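Local coordinates for putative dihydrodipicolinate synthase family protein (Coccidioides immitis, PDB 3QFE) that is of unknown function but belongs to the dihydrodipicolinate synthase family, whose members fold as parallel beta/alpha (TIM) barrels, at residues Leu140-Tyr145 with Pro169-Val174; Pro82-Val87 with Tyr109-Pro114. All coordinates share one frame; numbering follows the deposited sequence.

Contact 1: Leu140-Tyr145 with Pro169-Val174; sequences LPVVIY and PNVVGV
Two neighbouring parallel strands of the barrel wall, 142-146 and 171-176, begin side by side here, and V142 is gripped through both its backbone N and its backbone O by the partner strand. Its N donates to O of N170 at 2.9 Å, nearly straight (165° at the hydrogen), and its O receives N of V172 at 2.8 Å. Further along, N of I144 donates to O of G173 at 3.0 Å. V142 is level with V171 but I144 with V174, so the second strand fits in one extra residue, as in a beta bulge; the irregularity falls at V172, whose psi is near 10°, and at G173, which is almost fully extended.

Before the V142-V171 pair, the amide of N170 ties in the loop that leads into strand 142-146. ND2 gives a long, bent bond of 3.3 Å to O of L140, lying well above the plane of that carbonyl, and it also binds the backbone O of S135. On the helix-facing side, V142, I144, V171 and V174 lie on the same face and touch pairwise. The first torsion of I144 (chi1 -64°) sets CG1 anti to the carbonyl carbon, and CD1 then lies 4.0 Å from CG1 of V171. V174 brings CG2 to 3.9 Å from CB of I144, and I164 of helix 158-167 lies against I144 and V171. CG2 of V172 instead rests on CB of P141 at 3.6 Å. Adjacent parallel strands with branched aliphatic side chains turned outward to the surrounding helices fit the wall of the TIM barrel to which this family belongs.

Contact 2: Pro82-Val87 with Tyr109-Pro114; sequences PIMAGV and YVLVLP
A85 and L111 mark the tight middle of this pairing: O of A85 accepts N of L111 at 2.7 Å, while N of A85 donates to O of Y109 at 2.8 Å in an almost linear bond (173°). Both polar atoms of the A85 backbone are thus engaged by the partner strand. Packing stays close at the C-terminal end, where N of V87 binds O of L111 and the methyl CG2 of V87 sits 3.5 Å from CG2 of V112. CG1 of V87, beside its own backbone N, turns instead to CG1 of V110 at 3.8 Å, the two side chains crossing at about a right angle.

The strands are the first and last elements of a beta-alpha-beta unit, linked by helix 92-105, which lies over this side: I99 touches V87 and V110, and A102 touches A85. M84, Y109 and L111 occupy the other face. The chain of M84 is extended out to SD, which puts CG 3.9 Å from CB of L111 and SD against CD1 of the same leucine; only the terminal methyl CE turns aside.

The N-terminal end is looser. N of Y109 meets O of I83 at 3.2 Å, and partly exposed P82 approaches the tyrosine ring only at its edge, CB to CE2 4.2 Å. The ring's hydroxyl is hydrogen-bonded to the backbone O of P7.

In the fold
Contacts 1 and 2 are two seams of one parallel sheet, their centres about 8 Å apart, and the seam between strands 109-112 and 142-146 joins them. There V112 probably forms hydrogen bonds through both backbone polar atoms: its O to N of Y145 and its N to O of V143, each at 2.8 Å. On one face, CD1 of Y145 packs against CG of L111 at 3.5 Å, and the Y145 hydroxyl bonds to T54. Strands 83-86, 109-112, 142-146 and 171-176 follow one another in the chain and lie side by side in that same order in the sheet. The calcium ion, held by A315 and S318 at the C-terminus, belongs to neither contact.

Contact 1: Leu140-Tyr145 with Pro169-Val174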
ATOM      1  N   LEU A 140       2.195 -14.490  11.167  1.00 34.37           N
ATOM      2  CA  LEU A 140       2.162 -13.033  11.231  1.00 33.14           C
ATOM      3  C   LEU A 140       0.706 -12.538  11.356  1.00 32.79           C
ATOM      4  O   LEU A 140      -0.219 -13.197  10.876  1.00 33.08           O
ATOM      5  CB  LEU A 140       2.837 -12.414   9.985  1.00 31.34           C
ATOM      6  CG  LEU A 140       4.376 -12.453   9.839  1.00 31.14           C
ATOM      7  CD1 LEU A 140       4.817 -11.890   8.499  1.00 28.44           C
ATOM      8  CD2 LEU A 140       5.138 -11.752  10.972  1.00 28.93           C
ATOM      9  N   PRO A 141       0.502 -11.381  11.999  1.00 32.18           N
ATOM     10  CA  PRO A 141      -0.858 -10.802  12.052  1.00 32.41           C
ATOM     11  C   PRO A 141      -1.420 -10.489  10.647  1.00 31.64           C
ATOM     12  O   PRO A 141      -0.676 -10.080   9.758  1.00 30.24           O
ATOM     13  CB  PRO A 141      -0.666  -9.513  12.864  1.00 31.86           C
ATOM     14  CG  PRO A 141       0.609  -9.691  13.628  1.00 31.35           C
ATOM     15  CD  PRO A 141       1.470 -10.639  12.835  1.00 32.07           C
ATOM     16  N   VAL A 142      -2.727 -10.647  10.481  1.00 31.99           N
ATOM     17  CA  VAL A 142      -3.363 -10.617   9.166  1.00 31.39           C
ATOM     18  C   VAL A 142      -4.233  -9.368   8.939  1.00 32.09           C
ATOM     19  O   VAL A 142      -5.058  -9.026   9.762  1.00 32.61           O
ATOM     20  CB  VAL A 142      -4.213 -11.912   8.955  1.00 32.04           C
ATOM     21  CG1 VAL A 142      -5.168 -11.793   7.767  1.00 29.61           C
ATOM     22  CG2 VAL A 142      -3.296 -13.135   8.829  1.00 30.42           C
ATOM     23  N   VAL A 143      -4.020  -8.697   7.810  1.00 32.08           N
ATOM     24  CA  VAL A 143      -4.893  -7.601   7.383  1.00 33.25           C
ATOM     25  C   VAL A 143      -5.682  -8.070   6.147  1.00 34.42           C
ATOM     26  O   VAL A 143      -5.096  -8.476   5.132  1.00 33.54           O
ATOM     27  CB  VAL A 143      -4.103  -6.284   7.092  1.00 31.97           C
ATOM     28  CG1 VAL A 143      -5.057  -5.156   6.692  1.00 30.69           C
ATOM     29  CG2 VAL A 143      -3.300  -5.851   8.315  1.00 31.21           C
ATOM     30  N   ILE A 144      -7.005  -8.020   6.253  1.00 37.00           N
ATOM     31  CA  ILE A 144      -7.896  -8.384   5.159  1.00 39.06           C
ATOM     32  C   ILE A 144      -7.678  -7.358   4.071  1.00 40.46           C
ATOM     33  O   ILE A 144      -7.623  -6.149   4.354  1.00 40.33           O
ATOM     34  CB  ILE A 144      -9.371  -8.380   5.611  1.00 40.35           C
ATOM     35  CG1 ILE A 144      -9.604  -9.450   6.677  1.00 40.32           C
ATOM     36  CG2 ILE A 144     -10.318  -8.594   4.428  1.00 39.90           C
ATOM     37  CD1 ILE A 144     -10.881  -9.241   7.507  1.00 39.38           C
ATOM     38  N   TYR A 145      -7.483  -7.842   2.850  1.00 42.23           N
ATOM     39  CA  TYR A 145      -7.284  -6.979   1.691  1.00 44.64           C
ATOM     40  C   TYR A 145      -8.537  -7.105   0.862  1.00 48.19           C
ATOM     41  O   TYR A 145      -8.750  -8.105   0.184  1.00 48.34           O
ATOM     42  CB  TYR A 145      -6.075  -7.447   0.896  1.00 43.18           C
ATOM     43  CG  TYR A 145      -5.520  -6.507  -0.174  1.00 44.43           C
ATOM     44  CD1 TYR A 145      -4.310  -6.815  -0.799  1.00 44.31           C
ATOM     45  CD2 TYR A 145      -6.193  -5.331  -0.567  1.00 46.03           C
ATOM     46  CE1 TYR A 145      -3.767  -5.995  -1.791  1.00 47.67           C
ATOM     47  CE2 TYR A 145      -5.668  -4.496  -1.569  1.00 48.31           C
ATOM     48  CZ  TYR A 145      -4.443  -4.833  -2.175  1.00 50.23           C
ATOM     49  OH  TYR A 145      -3.869  -4.041  -3.160  1.00 51.84           O
ATOM     50  N   PRO A 169      -8.567 -13.454  16.482  1.00 47.36           N
ATOM     51  CA  PRO A 169      -7.784 -12.374  17.126  1.00 46.24           C
ATOM     52  C   PRO A 169      -6.451 -12.081  16.421  1.00 43.73           C
ATOM     53  O   PRO A 169      -5.840 -11.047  16.658  1.00 42.82           O
ATOM     54  CB  PRO A 169      -7.528 -12.911  18.542  1.00 48.11           C
ATOM     55  CG  PRO A 169      -8.471 -14.096  18.721  1.00 49.77           C
ATOM     56  CD  PRO A 169      -8.676 -14.653  17.337  1.00 48.16           C
ATOM     57  N   ASN A 170      -6.011 -12.990  15.554  1.00 41.94           N
ATOM     58  CA  ASN A 170      -4.835 -12.737  14.733  1.00 39.33           C
ATOM     59  C   ASN A 170      -5.152 -11.872  13.499  1.00 38.05           C
ATOM     60  O   ASN A 170      -4.255 -11.520  12.726  1.00 36.64           O
ATOM     61  CB  ASN A 170      -4.178 -14.068  14.346  1.00 38.47           C
ATOM     62  CG  ASN A 170      -2.794 -13.898  13.765  1.00 36.27           C
ATOM     63  OD1 ASN A 170      -2.004 -13.072  14.233  1.00 37.09           O
ATOM     64  ND2 ASN A 170      -2.484 -14.689  12.746  1.00 31.82           N
ATOM     65  N   VAL A 171      -6.432 -11.556  13.297  1.00 38.31           N
ATOM     66  CA  VAL A 171      -6.816 -10.608  12.252  1.00 37.20           C
ATOM     67  C   VAL A 171      -6.800  -9.247  12.897  1.00 37.66           C
ATOM     68  O   VAL A 171      -7.495  -9.017  13.896  1.00 39.41           O
ATOM     69  CB  VAL A 171      -8.198 -10.910  11.632  1.00 38.37           C
ATOM     70  CG1 VAL A 171      -8.759  -9.693  10.899  1.00 36.44           C
ATOM     71  CG2 VAL A 171      -8.115 -12.154  10.709  1.00 36.55           C
ATOM     72  N   VAL A 172      -5.998  -8.350  12.334  1.00 35.79           N
ATOM     73  CA  VAL A 172      -5.752  -7.056  12.962  1.00 36.29           C
ATOM     74  C   VAL A 172      -6.116  -5.812  12.121  1.00 36.13           C
ATOM     75  O   VAL A 172      -5.770  -4.695  12.498  1.00 36.09           O
ATOM     76  CB  VAL A 172      -4.271  -6.939  13.421  1.00 35.48           C
ATOM     77  CG1 VAL A 172      -3.973  -7.956  14.529  1.00 36.53           C
ATOM     78  CG2 VAL A 172      -3.317  -7.104  12.242  1.00 31.41           C
ATOM     79  N   GLY A 173      -6.798  -6.001  11.000  1.00 35.45           N
ATOM     80  CA  GLY A 173      -7.243  -4.874  10.208  1.00 36.17           C
ATOM     81  C   GLY A 173      -7.816  -5.270   8.867  1.00 36.75           C
ATOM     82  O   GLY A 173      -7.941  -6.455   8.576  1.00 36.93           O
ATOM     83  N   VAL A 174      -8.159  -4.268   8.058  1.00 37.24           N
ATOM     84  CA  VAL A 174      -8.714  -4.448   6.716  1.00 37.83           C
ATOM     85  C   VAL A 174      -8.216  -3.245   5.900  1.00 38.58           C
ATOM     86  O   VAL A 174      -8.147  -2.155   6.438  1.00 38.60           O
ATOM     87  CB  VAL A 174     -10.301  -4.537   6.729  1.00 39.57           C
ATOM     88  CG1 VAL A 174     -10.960  -3.290   7.355  1.00 39.96           C
ATOM     89  CG2 VAL A 174     -10.858  -4.741   5.330  1.00 38.79           C
TER

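Contact 2: Pro82-Val87 with Tyr109-Pro114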
ATOM      1  N   PRO A  82       7.660  -0.418  10.121  1.00 32.45           N
ATOM      2  CA  PRO A  82       6.646  -1.435   9.829  1.00 31.90           C
ATOM      3  C   PRO A  82       6.589  -1.804   8.354  1.00 30.88           C
ATOM      4  O   PRO A  82       6.630  -0.924   7.478  1.00 30.61           O
ATOM      5  CB  PRO A  82       5.331  -0.764  10.254  1.00 32.27           C
ATOM      6  CG  PRO A  82       5.737   0.353  11.196  1.00 33.44           C
ATOM      7  CD  PRO A  82       7.074   0.810  10.689  1.00 33.47           C
ATOM      8  N   ILE A  83       6.525  -3.100   8.093  1.00 29.40           N
ATOM      9  CA  ILE A  83       6.339  -3.581   6.756  1.00 28.56           C
ATOM     10  C   ILE A  83       5.154  -4.538   6.696  1.00 28.66           C
ATOM     11  O   ILE A  83       5.083  -5.495   7.460  1.00 29.03           O
ATOM     12  CB  ILE A  83       7.604  -4.273   6.215  1.00 28.28           C
ATOM     13  CG1 ILE A  83       8.683  -3.236   5.879  1.00 27.99           C
ATOM     14  CG2 ILE A  83       7.276  -5.100   4.964  1.00 27.07           C
ATOM     15  CD1 ILE A  83      10.050  -3.904   5.682  1.00 32.57           C
ATOM     16  N   MET A  84       4.235  -4.245   5.782  1.00 28.36           N
ATOM     17  CA  MET A  84       3.080  -5.061   5.528  1.00 28.72           C
ATOM     18  C   MET A  84       3.272  -5.684   4.156  1.00 28.01           C
ATOM     19  O   MET A  84       3.448  -4.983   3.167  1.00 28.13           O
ATOM     20  CB  MET A  84       1.813  -4.186   5.574  1.00 29.75           C
ATOM     21  CG  MET A  84       0.469  -4.961   5.439  1.00 30.75           C
ATOM     22  SD  MET A  84      -0.921  -3.807   5.510  1.00 35.07           S
ATOM     23  CE  MET A  84      -0.740  -2.972   7.095  1.00 34.94           C
ATOM     24  N   ALA A  85       3.247  -7.003   4.086  1.00 27.64           N
ATOM     25  CA  ALA A  85       3.504  -7.680   2.830  1.00 26.74           C
ATOM     26  C   ALA A  85       2.217  -8.241   2.243  1.00 27.58           C
ATOM     27  O   ALA A  85       1.468  -8.942   2.933  1.00 27.93           O
ATOM     28  CB  ALA A  85       4.512  -8.808   3.045  1.00 26.44           C
ATOM     29  N   GLY A  86       1.972  -7.955   0.966  1.00 27.35           N
ATOM     30  CA  GLY A  86       0.872  -8.584   0.231  1.00 27.65           C
ATOM     31  C   GLY A  86       1.221 -10.039  -0.028  1.00 28.95           C
ATOM     32  O   GLY A  86       2.373 -10.372  -0.361  1.00 28.25           O
ATOM     33  N   VAL A  87       0.235 -10.918   0.141  1.00 30.07           N
ATOM     34  CA  VAL A  87       0.462 -12.351   0.036  1.00 30.85           C
ATOM     35  C   VAL A  87      -0.628 -13.061  -0.744  1.00 32.77           C
ATOM     36  O   VAL A  87      -0.647 -14.288  -0.796  1.00 34.13           O
ATOM     37  CB  VAL A  87       0.525 -13.033   1.409  1.00 30.75           C
ATOM     38  CG1 VAL A  87       1.796 -12.656   2.174  1.00 28.55           C
ATOM     39  CG2 VAL A  87      -0.752 -12.757   2.230  1.00 32.28           C
ATOM     40  N   TYR A 109       3.479  -7.775   9.120  1.00 29.08           N
ATOM     41  CA  TYR A 109       2.092  -8.095   8.865  1.00 29.06           C
ATOM     42  C   TYR A 109       1.936  -8.646   7.453  1.00 28.94           C
ATOM     43  O   TYR A 109       2.739  -8.337   6.546  1.00 28.79           O
ATOM     44  CB  TYR A 109       1.231  -6.832   8.979  1.00 29.23           C
ATOM     45  CG  TYR A 109       1.568  -5.889  10.122  1.00 28.21           C
ATOM     46  CD1 TYR A 109       1.218  -6.184  11.440  1.00 29.78           C
ATOM     47  CD2 TYR A 109       2.194  -4.698   9.876  1.00 26.94           C
ATOM     48  CE1 TYR A 109       1.504  -5.311  12.471  1.00 28.63           C
ATOM     49  CE2 TYR A 109       2.489  -3.808  10.903  1.00 29.21           C
ATOM     50  CZ  TYR A 109       2.141  -4.113  12.186  1.00 29.95           C
ATOM     51  OH  TYR A 109       2.458  -3.209  13.176  1.00 32.57           O
ATOM     52  N   VAL A 110       0.874  -9.412   7.239  1.00 28.77           N
ATOM     53  CA  VAL A 110       0.565  -9.851   5.895  1.00 28.80           C
ATOM     54  C   VAL A 110      -0.792  -9.341   5.490  1.00 30.05           C
ATOM     55  O   VAL A 110      -1.723  -9.316   6.295  1.00 31.17           O
ATOM     56  CB  VAL A 110       0.674 -11.391   5.694  1.00 28.08           C
ATOM     57  CG1 VAL A 110       2.078 -11.809   5.896  1.00 27.32           C
ATOM     58  CG2 VAL A 110      -0.235 -12.156   6.646  1.00 28.43           C
ATOM     59  N   LEU A 111      -0.880  -8.929   4.230  1.00 30.10           N
ATOM     60  CA  LEU A 111      -2.083  -8.365   3.665  1.00 31.33           C
ATOM     61  C   LEU A 111      -2.717  -9.363   2.685  1.00 31.58           C
ATOM     62  O   LEU A 111      -2.115  -9.721   1.674  1.00 31.86           O
ATOM     63  CB  LEU A 111      -1.701  -7.060   2.993  1.00 30.76           C
ATOM     64  CG  LEU A 111      -2.732  -6.196   2.290  1.00 32.66           C
ATOM     65  CD1 LEU A 111      -3.753  -5.600   3.241  1.00 31.65           C
ATOM     66  CD2 LEU A 111      -1.934  -5.092   1.563  1.00 34.20           C
ATOM     67  N   VAL A 112      -3.915  -9.834   3.007  1.00 32.90           N
ATOM     68  CA  VAL A 112      -4.482 -11.027   2.376  1.00 33.29           C
ATOM     69  C   VAL A 112      -5.771 -10.753   1.581  1.00 35.26           C
ATOM     70  O   VAL A 112      -6.802 -10.436   2.159  1.00 35.24           O
ATOM     71  CB  VAL A 112      -4.763 -12.155   3.455  1.00 34.37           C
ATOM     72  CG1 VAL A 112      -5.269 -13.472   2.813  1.00 32.33           C
ATOM     73  CG2 VAL A 112      -3.527 -12.443   4.305  1.00 32.76           C
ATOM     74  N   LEU A 113      -5.701 -10.902   0.255  1.00 36.47           N
ATOM     75  CA  LEU A 113      -6.894 -10.922  -0.616  1.00 38.96           C
ATOM     76  C   LEU A 113      -7.774 -12.118  -0.328  1.00 40.47           C
ATOM     77  O   LEU A 113      -7.269 -13.170   0.048  1.00 39.55           O
ATOM     78  CB  LEU A 113      -6.499 -10.977  -2.106  1.00 39.03           C
ATOM     79  CG  LEU A 113      -5.894  -9.682  -2.663  1.00 39.48           C
ATOM     80  CD1 LEU A 113      -4.922  -9.961  -3.817  1.00 40.66           C
ATOM     81  CD2 LEU A 113      -6.988  -8.671  -3.065  1.00 41.10           C
ATOM     82  N   PRO A 114      -9.100 -11.956  -0.496  1.00 42.80           N
ATOM     83  CA  PRO A 114      -9.949 -13.130  -0.402  1.00 44.53           C
ATOM     84  C   PRO A 114      -9.672 -14.038  -1.604  1.00 45.53           C
ATOM     85  O   PRO A 114      -9.109 -13.593  -2.616  1.00 43.99           O
ATOM     86  CB  PRO A 114     -11.377 -12.548  -0.431  1.00 46.09           C
ATOM     87  CG  PRO A 114     -11.256 -11.233  -1.112  1.00 45.43           C
ATOM     88  CD  PRO A 114      -9.851 -10.740  -0.884  1.00 43.45           C
TER